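Local coordinates for protein GTP pyrophosphokinase (Chlorobaculum tepidum, PDB 3IBW) that forms the ACT domain of a GTP pyrophosphokinase, an enzyme that transfers pyrophosphate from ATP to GTP, and probably serves as its regulatory part, at residues V11-D14 with K15-M18; N20-T23 with G24-K28. The protein carries 1 engineered substitution. All coordinates share one frame; numbering follows the deposited sequence.

Interaction 1. Residues V11-D14 with K15-M18; sequences VGED and KNGM. Engineered in segment 15-18: N16 (natural residue Ile).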
ATOM      1  N   VAL A  11       6.236   8.676   7.953  1.00 13.08           N
ATOM      2  CA  VAL A  11       6.881   9.692   7.126  1.00 10.95           C
ATOM      3  C   VAL A  11       8.333   9.216   7.003  1.00 10.46           C
ATOM      4  O   VAL A  11       8.968   8.858   8.001  1.00  9.82           O
ATOM      5  CB  VAL A  11       6.821  11.103   7.774  1.00 10.45           C
ATOM      6  CG1 VAL A  11       7.467  12.128   6.830  1.00 13.59           C
ATOM      7  CG2 VAL A  11       5.368  11.490   8.063  1.00 10.27           C
ATOM      8  N   GLY A  12       8.849   9.202   5.777  1.00 10.58           N
ATOM      9  CA  GLY A  12      10.207   8.743   5.549  1.00 10.63           C
ATOM     10  C   GLY A  12      10.837   9.325   4.298  1.00 11.35           C
ATOM     11  O   GLY A  12      10.215  10.115   3.598  1.00 11.39           O
ATOM     12  N   GLU A  13      12.066   8.914   4.011  1.00 14.06           N
ATOM     13  CA  GLU A  13      12.788   9.411   2.845  1.00 16.15           C
ATOM     14  C   GLU A  13      12.333   8.726   1.566  1.00 14.58           C
ATOM     15  O   GLU A  13      12.128   7.517   1.546  1.00 16.11           O
ATOM     16  CB  GLU A  13      14.295   9.198   3.036  1.00 18.62           C
ATOM     17  CG  GLU A  13      14.695   7.739   3.181  1.00 23.45           C
ATOM     18  CD  GLU A  13      16.199   7.548   3.318  1.00 29.68           C
ATOM     19  OE1 GLU A  13      16.892   8.520   3.675  1.00 31.71           O
ATOM     20  OE2 GLU A  13      16.683   6.423   3.073  1.00 33.95           O
ATOM     21  N   ASP A  14      12.164   9.502   0.501  1.00 16.80           N
ATOM     22  CA  ASP A  14      11.745   8.947  -0.783  1.00 18.29           C
ATOM     23  C   ASP A  14      13.015   8.670  -1.583  1.00 23.09           C
ATOM     24  O   ASP A  14      13.373   9.406  -2.498  1.00 23.79           O
ATOM     25  CB  ASP A  14      10.834   9.948  -1.507  1.00 20.13           C
ATOM     26  CG  ASP A  14      10.450   9.497  -2.905  1.00 23.31           C
ATOM     27  OD1 ASP A  14      10.332   8.275  -3.141  1.00 20.26           O
ATOM     28  OD2 ASP A  14      10.250  10.376  -3.769  1.00 23.55           O
ATOM     29  N   LYS A  15      13.672   7.575  -1.223  1.00 23.92           N
ATOM     30  CA  LYS A  15      14.926   7.140  -1.829  1.00 28.91           C
ATOM     31  C   LYS A  15      15.018   5.631  -1.828  1.00 30.08           C
ATOM     32  O   LYS A  15      14.242   4.948  -1.169  1.00 32.04           O
ATOM     33  CB  LYS A  15      16.110   7.532  -0.943  1.00 30.49           C
ATOM     34  CG  LYS A  15      16.536   8.976  -0.867  1.00 36.12           C
ATOM     35  CD  LYS A  15      17.719   9.131   0.090  1.00 41.33           C
ATOM     36  CE  LYS A  15      18.484  10.423  -0.139  1.00 45.95           C
ATOM     37  NZ  LYS A  15      19.611  10.544   0.830  1.00 43.88           N
ATOM     38  N   ASN A  16      15.963   5.122  -2.605  1.00 30.46           N
ATOM     39  CA  ASN A  16      16.299   3.711  -2.537  1.00 31.26           C
ATOM     40  C   ASN A  16      15.175   2.683  -2.411  1.00 27.05           C
ATOM     41  O   ASN A  16      15.288   1.741  -1.616  1.00 27.96           O
ATOM     42  CB  ASN A  16      17.222   3.558  -1.309  1.00 32.63           C
ATOM     43  CG  ASN A  16      18.259   4.697  -1.178  1.00 39.18           C
ATOM     44  OD1 ASN A  16      18.372   5.347  -0.128  1.00 44.76           O
ATOM     45  ND2 ASN A  16      19.018   4.926  -2.243  1.00 40.24           N
ATOM     46  N   GLY A  17      14.101   2.870  -3.168  1.00 24.78           N
ATOM     47  CA  GLY A  17      12.987   1.942  -3.115  1.00 20.73           C
ATOM     48  C   GLY A  17      12.194   1.917  -1.815  1.00 20.21           C
ATOM     49  O   GLY A  17      11.551   0.918  -1.490  1.00 19.38           O
HETATM   50  N   MSE A  18      12.223   3.017  -1.072  1.00 19.41           N
HETATM   51  CA  MSE A  18      11.516   3.093   0.206  1.00 18.95           C
HETATM   52  C   MSE A  18       9.989   2.949   0.158  1.00 15.62           C
HETATM   53  O   MSE A  18       9.404   2.329   1.048  1.00 15.86           O
HETATM   54  CB  MSE A  18      11.865   4.402   0.917  1.00 18.38           C
HETATM   55  CG  MSE A  18      13.216   4.410   1.621  1.00 24.08           C
HETATM   56 SE   MSE A  18      13.307   3.093   3.039  1.00 43.97          SE
HETATM   57  CE  MSE A  18      11.524   3.261   3.756  1.00 22.69           C
TER
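The carbonyl oxygen of E13 accepts a weak, bent hydrogen bond from K15 N at 3.2 Å. That bond closes an inverse gamma turn centred on D14, just where strand 4-13 of the ACT domain runs out. M18 CB, a non-polar carbon, packs against the same oxygen, 3.2 Å from E13 O. A type I' beta turn from K15 to M18 follows the gamma turn at once, closed by M18 N on K15 O at 2.8 Å. G17, in that turn, is the N-cap of helix 18-28. D14 OD1 forms a salt bridge with R34 of the second subunit. E13 has CG set between its backbone N and carbonyl carbon (chi1 61°), and from there the extended chain runs obliquely across K15, bringing OE1 to 3.7 Å from K15 CD. The opposite charges stay beyond salt-bridge range, with E13 OE1 4.4 Å from K15 NZ. M18 is a selenomethionine bent at both later torsions, and its CG comes to 4.0 Å from E13 CG. At the engineered N16, OD1 stands 3.8 Å from E13 OE2, the amide and carboxylate planes turned 66° apart.

Interaction 2. Residues N20-T23 with G24-K28; sequences NQIT and GVISK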
ATOM      1  N   ASN A  20       8.229   1.247  -2.011  1.00 15.76           N
ATOM      2  CA  ASN A  20       7.975  -0.175  -2.225  1.00 18.00           C
ATOM      3  C   ASN A  20       8.308  -0.952  -0.944  1.00 16.23           C
ATOM      4  O   ASN A  20       7.593  -1.887  -0.576  1.00 18.71           O
ATOM      5  CB  ASN A  20       8.837  -0.723  -3.368  1.00 17.38           C
ATOM      6  CG  ASN A  20       8.267  -0.403  -4.732  1.00 21.05           C
ATOM      7  OD1 ASN A  20       7.929  -1.304  -5.506  1.00 22.56           O
ATOM      8  ND2 ASN A  20       8.142   0.881  -5.031  1.00 12.50           N
ATOM      9  N   GLN A  21       9.390  -0.578  -0.262  1.00 17.42           N
ATOM     10  CA  GLN A  21       9.757  -1.280   0.966  1.00 16.98           C
ATOM     11  C   GLN A  21       8.685  -1.150   2.044  1.00 15.01           C
ATOM     12  O   GLN A  21       8.316  -2.141   2.677  1.00 16.55           O
ATOM     13  CB  GLN A  21      11.102  -0.773   1.516  1.00 19.41           C
ATOM     14  CG  GLN A  21      11.419  -1.303   2.918  1.00 25.21           C
ATOM     15  CD  GLN A  21      12.903  -1.291   3.246  1.00 31.32           C
ATOM     16  OE1 GLN A  21      13.671  -0.517   2.678  1.00 28.87           O
ATOM     17  NE2 GLN A  21      13.309  -2.147   4.180  1.00 30.44           N
ATOM     18  N   ILE A  22       8.171   0.063   2.241  1.00 13.12           N
ATOM     19  CA  ILE A  22       7.161   0.288   3.270  1.00 13.86           C
ATOM     20  C   ILE A  22       5.841  -0.392   2.936  1.00 12.50           C
ATOM     21  O   ILE A  22       5.152  -0.907   3.819  1.00 14.04           O
ATOM     22  CB  ILE A  22       6.940   1.805   3.514  1.00 15.85           C
ATOM     23  CG1 ILE A  22       8.075   2.359   4.384  1.00 22.52           C
ATOM     24  CG2 ILE A  22       5.611   2.039   4.209  1.00 23.72           C
ATOM     25  CD1 ILE A  22       8.231   1.649   5.724  1.00 24.48           C
ATOM     26  N   THR A  23       5.495  -0.393   1.657  1.00 11.67           N
ATOM     27  CA  THR A  23       4.265  -1.030   1.226  1.00 13.32           C
ATOM     28  C   THR A  23       4.400  -2.543   1.463  1.00 13.62           C
ATOM     29  O   THR A  23       3.432  -3.203   1.833  1.00 14.75           O
ATOM     30  CB  THR A  23       3.978  -0.732  -0.261  1.00 12.90           C
ATOM     31  OG1 THR A  23       3.819   0.685  -0.441  1.00 17.04           O
ATOM     32  CG2 THR A  23       2.697  -1.428  -0.706  1.00 13.62           C
ATOM     33  N   GLY A  24       5.604  -3.080   1.269  1.00 13.69           N
ATOM     34  CA  GLY A  24       5.833  -4.501   1.492  1.00 16.63           C
ATOM     35  C   GLY A  24       5.687  -4.893   2.958  1.00 15.29           C
ATOM     36  O   GLY A  24       5.117  -5.939   3.277  1.00 14.32           O
ATOM     37  N   VAL A  25       6.208  -4.054   3.852  1.00 15.30           N
ATOM     38  CA  VAL A  25       6.129  -4.285   5.296  1.00 15.76           C
ATOM     39  C   VAL A  25       4.667  -4.307   5.726  1.00 15.79           C
ATOM     40  O   VAL A  25       4.245  -5.162   6.508  1.00 16.27           O
ATOM     41  CB  VAL A  25       6.852  -3.156   6.080  1.00 15.71           C
ATOM     42  CG1 VAL A  25       6.546  -3.268   7.571  1.00 20.37           C
ATOM     43  CG2 VAL A  25       8.351  -3.239   5.837  1.00 17.74           C
ATOM     44  N   ILE A  26       3.900  -3.353   5.212  1.00 14.08           N
ATOM     45  CA  ILE A  26       2.479  -3.251   5.532  1.00 15.04           C
ATOM     46  C   ILE A  26       1.708  -4.480   5.034  1.00 15.04           C
ATOM     47  O   ILE A  26       0.864  -5.021   5.746  1.00 15.05           O
ATOM     48  CB  ILE A  26       1.869  -1.980   4.897  1.00 15.41           C
ATOM     49  CG1 ILE A  26       2.427  -0.736   5.596  1.00 14.23           C
ATOM     50  CG2 ILE A  26       0.343  -2.018   4.999  1.00 19.13           C
ATOM     51  CD1 ILE A  26       2.094   0.560   4.889  1.00 18.49           C
ATOM     52  N   SER A  27       2.006  -4.923   3.815  1.00 15.89           N
ATOM     53  CA  SER A  27       1.322  -6.078   3.250  1.00 16.86           C
ATOM     54  C   SER A  27       1.576  -7.331   4.088  1.00 16.25           C
ATOM     55  O   SER A  27       0.686  -8.168   4.243  1.00 19.40           O
ATOM     56  CB  SER A  27       1.764  -6.303   1.794  1.00 18.81           C
ATOM     57  OG  SER A  27       3.106  -6.746   1.704  1.00 29.07           O
ATOM     58  N   LYS A  28       2.782  -7.450   4.640  1.00 16.30           N
ATOM     59  CA  LYS A  28       3.127  -8.611   5.452  1.00 19.09           C
ATOM     60  C   LYS A  28       2.507  -8.597   6.850  1.00 21.60           C
ATOM     61  O   LYS A  28       2.544  -9.598   7.566  1.00 24.08           O
ATOM     62  CB  LYS A  28       4.650  -8.784   5.495  1.00 20.15           C
ATOM     63  CG  LYS A  28       5.205  -9.279   4.157  1.00 25.84           C
ATOM     64  CD  LYS A  28       6.726  -9.311   4.150  1.00 34.73           C
ATOM     65  CE  LYS A  28       7.250  -9.535   2.737  1.00 39.53           C
ATOM     66  NZ  LYS A  28       8.653  -9.059   2.556  1.00 46.23           N
TER
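From I26 CB, 3.6 Å from I22 O one turn back in the helix, the side chain runs out along CG1. CG1 comes closer to that carbonyl, 3.3 Å from I22 O, because chi1 of -69° sets it beside its own backbone N, on the side facing the preceding turn. An extended chi2 of 169° keeps CD1 near the same carbonyl, 3.6 Å from I22 O, and brings it to I22 CG2 at 3.9 Å, methyl against methyl, with the two isoleucines crossing at a slant. The carbonyl lying under this side chain also takes the I26 N-H, with I26 N to I22 O at 3.1 Å. V25 repeats the pattern one residue earlier: its CG2 rests 3.3 Å from Q21 O, which accepts the hydrogen bond from V25 N. This is helix 18-28, the first of the two helices that an ACT domain packs on one face of its antiparallel four-stranded sheet. I22 and I26 are buried against strand 44-53, touching F45, C47 and L49, while V25 meets L66 of the neighbouring helix 56-67. T23 and S27 lie along a flank where the second subunit packs, T23 on its I36 and S27 on its T23. Both hydroxyls turn back to their own helix: T23 OG1 is hydrogen-bonded to T19 O, and S27 OG, placed by a chi1 of 69°, donates to G24 O at 2.7 Å. K28 N reaches G24 O too, at 3.1 Å, coming in from the same face of the carbonyl plane as S27 OG.

In the fold
Interaction 1 is the corner between the first strand and the first helix; interaction 2 is the body of that helix. T19 alone separates them in sequence, their centres lie about 12 Å apart, and they share no other touch. The corner sits at the surface, its centre about 13 Å from that of the chain, against about 8 Å for the helix contact. F45 of strand 44-53 links the two, meeting M18 from the first and I22 from the second. Both also reach the second subunit, D14 through its R34 and T23 through its I36. Loops between the first strand and first helix bind effectors in a number of ACT domains; whether this one does is not established.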